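Side-chain contacts in fructose-bisphosphate aldolase (Slackia heliotrinireducens, PDB 4MOZ), which belongs to the DeoC/LacD family of aldolases and is built as a TIM barrel, eight parallel strands closed into a barrel and ringed by helices: residues 100-105 against 174-179; 141-146 against 156-161. All coordinates share one frame; numbering follows the deposited sequence.

Interaction 1 of 2, residues 100-105 against 174-179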
loop_
_atom_site.group_PDB
_atom_site.type_symbol
_atom_site.label_atom_id
_atom_site.label_comp_id
_atom_site.label_asym_id
_atom_site.label_seq_id
_atom_site.Cartn_x
_atom_site.Cartn_y
_atom_site.Cartn_z
ATOM N N LEU C 100 9.520 25.746 -9.903
ATOM C CA LEU C 100 9.893 24.546 -9.177
ATOM C C LEU C 100 8.627 24.006 -8.518
ATOM O O LEU C 100 8.038 24.667 -7.650
ATOM C CB LEU C 100 10.941 24.868 -8.116
ATOM C CG LEU C 100 11.623 23.673 -7.443
ATOM C CD1 LEU C 100 12.968 23.400 -8.095
ATOM C CD2 LEU C 100 11.818 23.944 -5.962
ATOM N N VAL C 101 8.201 22.816 -8.937
ATOM C CA VAL C 101 6.973 22.218 -8.416
ATOM C C VAL C 101 7.223 21.501 -7.090
ATOM O O VAL C 101 7.962 20.511 -7.025
ATOM C CB VAL C 101 6.311 21.271 -9.439
ATOM C CG1 VAL C 101 5.026 20.681 -8.868
ATOM C CG2 VAL C 101 6.019 22.017 -10.736
ATOM N N LYS C 102 6.609 22.025 -6.034
ATOM C CA LYS C 102 6.709 21.433 -4.709
ATOM C C LYS C 102 5.798 20.208 -4.639
ATOM O O LYS C 102 4.576 20.333 -4.617
ATOM C CB LYS C 102 6.362 22.470 -3.633
ATOM C CG LYS C 102 6.478 21.977 -2.197
ATOM C CD LYS C 102 7.868 21.438 -1.886
ATOM C CE LYS C 102 8.166 21.509 -0.399
ATOM N NZ LYS C 102 7.279 20.606 0.385
HETATM N N MSE C 103 6.418 19.031 -4.604
HETATM C CA MSE C 103 5.725 17.748 -4.768
HETATM C C MSE C 103 4.888 17.310 -3.569
HETATM O O MSE C 103 3.881 16.625 -3.739
HETATM C CB MSE C 103 6.729 16.644 -5.100
HETATM C CG MSE C 103 7.473 16.861 -6.392
HETATM SE SE MSE C 103 6.295 16.926 -7.938
HETATM C CE MSE C 103 5.711 15.060 -7.970
ATOM N N ASN C 104 5.319 17.665 -2.365
ATOM C CA ASN C 104 4.549 17.333 -1.173
ATOM C C ASN C 104 4.145 18.563 -0.367
ATOM O O ASN C 104 4.747 19.623 -0.511
ATOM C CB ASN C 104 5.270 16.280 -0.310
ATOM C CG ASN C 104 6.567 16.780 0.311
ATOM O OD1 ASN C 104 7.163 17.772 -0.122
ATOM N ND2 ASN C 104 7.024 16.067 1.334
ATOM N N SER C 105 3.104 18.419 0.449
ATOM C CA SER C 105 2.645 19.473 1.349
ATOM C C SER C 105 1.779 18.881 2.453
ATOM O O SER C 105 1.173 17.830 2.273
ATOM C CB SER C 105 1.839 20.534 0.590
ATOM O OG SER C 105 2.682 21.352 -0.206
ATOM N N VAL C 174 15.342 20.124 -5.390
ATOM C CA VAL C 174 15.602 20.791 -4.121
ATOM C C VAL C 174 14.859 20.031 -3.020
ATOM O O VAL C 174 13.643 19.842 -3.099
ATOM C CB VAL C 174 15.131 22.265 -4.128
ATOM C CG1 VAL C 174 15.473 22.950 -2.808
ATOM C CG2 VAL C 174 15.733 23.031 -5.304
ATOM N N LEU C 175 15.591 19.590 -2.003
ATOM C CA LEU C 175 14.971 18.963 -0.849
ATOM C C LEU C 175 14.975 19.909 0.342
ATOM O O LEU C 175 16.017 20.454 0.701
ATOM C CB LEU C 175 15.682 17.656 -0.490
ATOM C CG LEU C 175 15.655 16.517 -1.516
ATOM C CD1 LEU C 175 16.459 15.332 -1.000
ATOM C CD2 LEU C 175 14.230 16.093 -1.852
ATOM N N TRP C 176 13.803 20.126 0.928
ATOM C CA TRP C 176 13.706 20.776 2.224
ATOM C C TRP C 176 13.892 19.703 3.241
ATOM O O TRP C 176 13.176 18.709 3.228
ATOM C CB TRP C 176 12.326 21.374 2.423
ATOM C CG TRP C 176 12.066 22.676 1.719
ATOM C CD1 TRP C 176 11.863 23.922 2.301
ATOM C CD2 TRP C 176 11.925 22.900 0.271
ATOM N NE1 TRP C 176 11.633 24.876 1.346
ATOM C CE2 TRP C 176 11.652 24.332 0.106
ATOM C CE3 TRP C 176 12.001 22.093 -0.859
ATOM C CZ2 TRP C 176 11.464 24.908 -1.147
ATOM C CZ3 TRP C 176 11.819 22.682 -2.116
ATOM C CH2 TRP C 176 11.551 24.058 -2.256
ATOM N N ILE C 177 14.857 19.862 4.131
ATOM C CA ILE C 177 15.050 18.851 5.158
ATOM C C ILE C 177 15.018 19.470 6.548
ATOM O O ILE C 177 15.969 20.130 6.970
ATOM C CB ILE C 177 16.313 17.995 4.927
ATOM C CG1 ILE C 177 16.272 17.354 3.529
ATOM C CG2 ILE C 177 16.414 16.925 6.003
ATOM C CD1 ILE C 177 17.294 16.257 3.284
ATOM N N TYR C 178 13.896 19.262 7.233
ATOM C CA TYR C 178 13.671 19.795 8.566
ATOM C C TYR C 178 13.466 18.655 9.550
ATOM O O TYR C 178 12.348 18.164 9.697
ATOM C CB TYR C 178 12.428 20.681 8.584
ATOM C CG TYR C 178 12.465 21.879 7.668
ATOM C CD1 TYR C 178 13.550 22.758 7.667
ATOM C CD2 TYR C 178 11.390 22.160 6.831
ATOM C CE1 TYR C 178 13.570 23.866 6.840
ATOM C CE2 TYR C 178 11.401 23.266 6.003
ATOM C CZ TYR C 178 12.489 24.113 6.014
ATOM O OH TYR C 178 12.489 25.212 5.192
ATOM N N PRO C 179 14.543 18.213 10.220
ATOM C CA PRO C 179 14.350 17.191 11.241
ATOM C C PRO C 179 13.323 17.654 12.271
ATOM O O PRO C 179 13.510 18.669 12.942
ATOM C CB PRO C 179 15.743 17.040 11.849
ATOM C CG PRO C 179 16.660 17.361 10.714
ATOM C CD PRO C 179 15.973 18.479 9.972
#
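Leu-100 and Val-174 mark the nearest backbone approach, 8.5 Å between their CA atoms; the axes of strands 100-102 and 174-177 pass 9.6 Å apart at 39°, and no hydrogen bond crosses. Side chains therefore make the contact. Leu-100 divides its two methyls: CD1 meets Val-174 CG2 at 3.9 Å, while CD2 lies in the plane of the Trp-176 ring and abuts its edge at CH2, 3.7 Å away. Lys-102 uses a face instead. The bend at chi2 (57°) brings its CE over the indole, 4.1 Å from the centroid of the Trp-176 six-membered ring and 19° off the normal, a CH-pi contact. A second bend, at chi4, turns NZ toward the oxygens of Asn-104 and Thr-144. Lys-102 NZ is held by Asn-104 OD1 and Asn-104 O, each 2.9 Å from it and approached from above its carbonyl plane, and by Thr-144 OG1 on the intervening strand. Ser-105 OG reaches Asn-104 O from the opposite face. Since all four touching residues are buried and strand 138-145 separates the two strands, this is packing of inward-pointing side chains from next-but-one strands, the third and fifth, inside a TIM barrel.

Interaction 2 of 2, residues 141-146 against 156-161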
loop_
_atom_site.group_PDB
_atom_site.type_symbol
_atom_site.label_atom_id
_atom_site.label_comp_id
_atom_site.label_asym_id
_atom_site.label_seq_id
_atom_site.Cartn_x
_atom_site.Cartn_y
_atom_site.Cartn_z
ATOM N N LEU C 141 11.918 20.161 -9.208
ATOM C CA LEU C 141 10.967 19.670 -8.232
ATOM C C LEU C 141 11.476 19.933 -6.831
ATOM O O LEU C 141 12.692 20.027 -6.604
ATOM C CB LEU C 141 10.742 18.165 -8.411
ATOM C CG LEU C 141 10.377 17.595 -9.785
ATOM C CD1 LEU C 141 10.151 16.099 -9.659
ATOM C CD2 LEU C 141 9.150 18.264 -10.393
ATOM N N GLY C 142 10.535 20.048 -5.896
ATOM C CA GLY C 142 10.846 20.195 -4.483
ATOM C C GLY C 142 10.123 19.158 -3.639
ATOM O O GLY C 142 9.032 18.711 -3.995
ATOM N N TYR C 143 10.735 18.777 -2.520
ATOM C CA TYR C 143 10.158 17.801 -1.602
ATOM C C TYR C 143 10.678 18.051 -0.192
ATOM O O TYR C 143 11.866 18.329 -0.013
ATOM C CB TYR C 143 10.497 16.372 -2.054
ATOM C CG TYR C 143 9.755 15.293 -1.297
ATOM C CD1 TYR C 143 10.296 14.741 -0.132
ATOM C CD2 TYR C 143 8.514 14.823 -1.739
ATOM C CE1 TYR C 143 9.625 13.757 0.572
ATOM C CE2 TYR C 143 7.839 13.832 -1.039
ATOM C CZ TYR C 143 8.402 13.308 0.120
ATOM O OH TYR C 143 7.749 12.335 0.841
ATOM N N THR C 144 9.789 17.955 0.796
ATOM C CA THR C 144 10.154 18.115 2.209
ATOM C C THR C 144 10.271 16.775 2.938
ATOM O O THR C 144 9.402 15.914 2.802
ATOM C CB THR C 144 9.117 18.979 2.954
ATOM O OG1 THR C 144 9.059 20.269 2.347
ATOM C CG2 THR C 144 9.493 19.140 4.428
ATOM N N LEU C 145 11.336 16.611 3.719
ATOM C CA LEU C 145 11.497 15.435 4.582
ATOM C C LEU C 145 11.659 15.867 6.028
ATOM O O LEU C 145 12.474 16.742 6.322
ATOM C CB LEU C 145 12.724 14.607 4.193
ATOM C CG LEU C 145 12.807 13.939 2.826
ATOM C CD1 LEU C 145 13.538 14.837 1.837
ATOM C CD2 LEU C 145 13.521 12.602 2.971
ATOM N N TYR C 146 10.883 15.255 6.922
ATOM C CA TYR C 146 11.074 15.440 8.357
ATOM C C TYR C 146 11.822 14.236 8.911
ATOM O O TYR C 146 11.219 13.230 9.273
ATOM C CB TYR C 146 9.738 15.654 9.093
ATOM C CG TYR C 146 8.854 16.688 8.430
ATOM C CD1 TYR C 146 9.101 18.057 8.581
ATOM C CD2 TYR C 146 7.784 16.299 7.631
ATOM C CE1 TYR C 146 8.297 19.002 7.956
ATOM C CE2 TYR C 146 6.978 17.234 7.004
ATOM C CZ TYR C 146 7.235 18.580 7.167
ATOM O OH TYR C 146 6.426 19.498 6.534
ATOM N N LEU C 156 11.468 9.276 3.188
ATOM C CA LEU C 156 12.727 8.811 2.598
ATOM C C LEU C 156 12.494 8.066 1.278
ATOM O O LEU C 156 13.189 8.318 0.290
ATOM C CB LEU C 156 13.517 7.927 3.575
ATOM C CG LEU C 156 14.310 8.601 4.698
ATOM C CD1 LEU C 156 14.893 7.559 5.647
ATOM C CD2 LEU C 156 15.415 9.497 4.148
ATOM N N ALA C 157 11.510 7.167 1.276
ATOM C CA ALA C 157 11.174 6.347 0.110
ATOM C C ALA C 157 10.611 7.178 -1.035
ATOM O O ALA C 157 10.973 6.967 -2.191
ATOM C CB ALA C 157 10.192 5.251 0.498
ATOM N N GLU C 158 9.720 8.116 -0.719
ATOM C CA GLU C 158 9.179 9.008 -1.744
ATOM C C GLU C 158 10.281 9.895 -2.322
ATOM O O GLU C 158 10.404 10.015 -3.540
ATOM C CB GLU C 158 8.018 9.855 -1.203
ATOM C CG GLU C 158 6.741 9.075 -0.927
ATOM C CD GLU C 158 5.579 9.939 -0.451
ATOM O OE1 GLU C 158 5.752 11.154 -0.210
ATOM O OE2 GLU C 158 4.465 9.390 -0.315
ATOM N N ALA C 159 11.102 10.483 -1.451
ATOM C CA ALA C 159 12.166 11.396 -1.889
ATOM C C ALA C 159 13.203 10.711 -2.774
ATOM O O ALA C 159 13.544 11.225 -3.835
ATOM C CB ALA C 159 12.837 12.072 -0.703
ATOM N N GLY C 160 13.690 9.552 -2.335
ATOM C CA GLY C 160 14.700 8.807 -3.076
ATOM C C GLY C 160 14.251 8.473 -4.487
ATOM O O GLY C 160 15.006 8.656 -5.437
ATOM N N GLN C 161 13.012 8.001 -4.615
ATOM C CA GLN C 161 12.422 7.657 -5.907
ATOM C C GLN C 161 12.238 8.897 -6.775
ATOM O O GLN C 161 12.450 8.854 -7.996
ATOM C CB GLN C 161 11.079 6.938 -5.705
ATOM C CG GLN C 161 10.368 6.513 -6.987
ATOM C CD GLN C 161 11.076 5.385 -7.728
ATOM O OE1 GLN C 161 11.905 4.677 -7.164
ATOM N NE2 GLN C 161 10.740 5.210 -8.997
#
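With its CG anti to the backbone N (chi1 -170°), Tyr-143 extends its ring from strand 141-145 toward helix 156-161, where Glu-158, its CG anti to the carbonyl carbon and its chain extended beyond, brings a carboxylate to the ring edge. Tyr-143 OH donates to Glu-158 OE1 over a short 2.5 Å. The acceptor is met on its anti side, with the hydroxyl oxygen 28° out of the carboxylate plane; ring and carboxylate planes stand 75° apart, so the phenol is crossed by the carboxylate and not laid flat on it. Glu-158 OE1 also accepts from Gln-121 N, a second bond that further fixes the carboxylate, and Glu-158 OE2 has a weak bond with Tyr-118 OH.

Next to this polar pair the packing is apolar. Ala-159 sits over one face of the ring, toward its CD1/CE1 rim: its CB is 3.7 Å from Tyr-143 CD1, and its backbone N lies over the same face. The same methyl touches Leu-145, whose CD2 is 3.8 Å from Ala-159 CB. Leu-145 CD2 also meets Leu-156 CD2 at 3.8 Å, the two leucine side chains crossing at about a right angle. One small residue of the helix is thus shared by two strand residues two positions apart, Tyr-143 and Leu-145, both directed outward to the helix.

The strand and helix axes approach to 8.9 Å and run nearly antiparallel, as the first two elements of a right-handed beta-alpha-beta crossover do, here strand 138-145, helix 152-168 and strand 172-177 of the TIM barrel wall.

In the fold
Following the chain from the N terminus, strand 99-102 comes first, then strand 138-145, helix 152-168 and strand 172-177. Interaction 2 closes a short loop, with nine residues between its segments; interaction 1 closes a much longer one, with 68, and both segments of interaction 2 fall within that span, so the two nest without crossing. Their centres lie about 7 Å apart. Strand 138-145 is the common element: it pairs with both strands of interaction 1 in the barrel sheet, and Met-103 N probably bonds to Gly-142 O at 2.7 Å. Interaction 1 joins two next-but-one strands on the inner side of the barrel, whereas interaction 2 fastens the middle strand to its outer helix.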